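Local coordinates for putative secreted cellulose binding protein (Streptomyces coelicolor, PDB 4OY7) that cleaves glycosidic bonds of cellulose oxidatively with a copper cofactor, this chain being the catalytic AA10 lytic polysaccharide monooxygenase domain, at residues Y104-A109 / G147-D152. Sequence-based numbering, arbitrary orientation.
Sequences YSNWAA and GSPGTD
Asn-106 and Trp-107, just past the end of strand 99-105, meet a type II beta turn running from Ser-148 to Thr-151 at Pro-149 and Gly-150. Gly-150 N donates to Asn-106 O (3.3 Å), and Pro-149 CA sends a CA-H...O contact to that same oxygen. Within the turn, Ser-148 O takes both Thr-151 N and Thr-151 OG1, the hydroxyl at 2.6 Å from it. The Asn-106 side chain starts toward the 147-152 loop, its CG lying between backbone N and carbonyl carbon (chi1 64°). Its ND2 reaches Gly-147 O at 3.1 Å, from above that carbonyl's plane, and also bonds Gln-145 OE1; OD1 accepts from a water that donates to Thr-151 O as well. With an alanine here, Gly-147 O and Gln-145 OE1 would probably lose their amide donor and the bridging water one of its acceptors. Trp-107 swings its indole, CG anti to the backbone N (chi1 -168°), so that one face packs against Gly-150, whose CA sits 4.1 Å from the six-membered ring's centroid in a CH-pi contact. Beyond, Ala-109 CB touches Pro-149 CG. Trp-107 also stacks on Phe-48 and, its side chain about 7 Å from the copper ion at nearest atoms, links the turn to the neighbourhood of the histidine brace of His-1 and His-110 characteristic of AA10 enzymes.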
# COMPACT_ATOMS: atom_id res chain seq x y z
N TYR A 104 -8.53 -1.41 4.66
CA TYR A 104 -8.18 -1.41 3.25
C TYR A 104 -9.36 -0.88 2.46
O TYR A 104 -10.49 -1.29 2.71
CB TYR A 104 -7.80 -2.82 2.81
CG TYR A 104 -7.07 -2.93 1.49
CD1 TYR A 104 -7.75 -2.74 0.29
CD2 TYR A 104 -5.72 -3.27 1.43
CE1 TYR A 104 -7.11 -2.83 -0.92
CE2 TYR A 104 -5.08 -3.40 0.22
CZ TYR A 104 -5.78 -3.16 -0.95
OH TYR A 104 -5.14 -3.27 -2.16
N SER A 105 -9.12 0.09 1.57
CA SER A 105 -10.20 0.73 0.85
C SER A 105 -11.08 -0.25 0.10
O SER A 105 -10.59 -1.13 -0.54
CB SER A 105 -9.64 1.75 -0.16
OG SER A 105 -10.65 2.25 -1.01
N ASN A 106 -12.40 -0.04 0.18
CA ASN A 106 -13.34 -0.78 -0.69
C ASN A 106 -13.94 0.15 -1.75
O ASN A 106 -15.15 0.13 -1.98
CB ASN A 106 -14.46 -1.45 0.12
CG ASN A 106 -15.34 -0.47 0.83
OD1 ASN A 106 -15.08 0.73 0.82
ND2 ASN A 106 -16.38 -0.97 1.48
N TRP A 107 -13.09 0.96 -2.38
CA TRP A 107 -13.61 1.92 -3.36
C TRP A 107 -14.45 1.21 -4.43
O TRP A 107 -15.51 1.71 -4.82
CB TRP A 107 -12.48 2.76 -3.99
CG TRP A 107 -13.01 3.95 -4.77
CD1 TRP A 107 -13.00 4.10 -6.13
CD2 TRP A 107 -13.67 5.11 -4.24
NE1 TRP A 107 -13.58 5.30 -6.47
CE2 TRP A 107 -14.03 5.93 -5.33
CE3 TRP A 107 -14.01 5.54 -2.94
CZ2 TRP A 107 -14.70 7.15 -5.17
CZ3 TRP A 107 -14.69 6.74 -2.79
CH2 TRP A 107 -15.02 7.54 -3.90
N ALA A 108 -13.98 0.06 -4.92
CA ALA A 108 -14.88 -0.93 -5.54
C ALA A 108 -14.57 -2.25 -4.90
O ALA A 108 -13.42 -2.60 -4.73
CB ALA A 108 -14.73 -0.99 -7.06
N ALA A 109 -15.61 -2.97 -4.48
CA ALA A 109 -15.44 -4.17 -3.69
C ALA A 109 -15.34 -5.40 -4.60
O ALA A 109 -15.97 -5.47 -5.66
CB ALA A 109 -16.61 -4.34 -2.74
N GLY A 147 -18.82 0.65 5.90
CA GLY A 147 -19.05 1.66 4.87
C GLY A 147 -19.31 1.01 3.52
O GLY A 147 -18.74 -0.04 3.20
N SER A 148 -20.22 1.60 2.75
CA SER A 148 -20.57 1.05 1.45
C SER A 148 -19.42 1.24 0.46
O SER A 148 -18.68 2.23 0.54
CB SER A 148 -21.84 1.72 0.92
OG SER A 148 -22.95 1.41 1.74
N PRO A 149 -19.26 0.29 -0.47
CA PRO A 149 -18.26 0.49 -1.50
C PRO A 149 -18.45 1.80 -2.24
O PRO A 149 -19.59 2.23 -2.46
CB PRO A 149 -18.47 -0.69 -2.44
CG PRO A 149 -19.10 -1.75 -1.60
CD PRO A 149 -19.93 -1.01 -0.60
N GLY A 150 -17.36 2.46 -2.58
CA GLY A 150 -17.41 3.71 -3.33
C GLY A 150 -17.81 4.94 -2.53
O GLY A 150 -18.07 5.98 -3.12
N THR A 151 -17.88 4.82 -1.21
CA THR A 151 -18.13 5.97 -0.32
C THR A 151 -16.86 6.35 0.41
O THR A 151 -16.00 5.49 0.69
CB THR A 151 -19.25 5.67 0.70
OG1 THR A 151 -18.85 4.62 1.59
CG2 THR A 151 -20.54 5.26 -0.01
N ASP A 152 -16.70 7.64 0.70
CA ASP A 152 -15.49 8.12 1.35
C ASP A 152 -15.34 7.45 2.71
O ASP A 152 -16.29 7.41 3.48
CB ASP A 152 -15.56 9.64 1.57
CG ASP A 152 -15.34 10.43 0.28
OD1 ASP A 152 -14.63 9.95 -0.64
OD2 ASP A 152 -15.88 11.57 0.22
O HOH W 1 -14.89 3.20 -0.55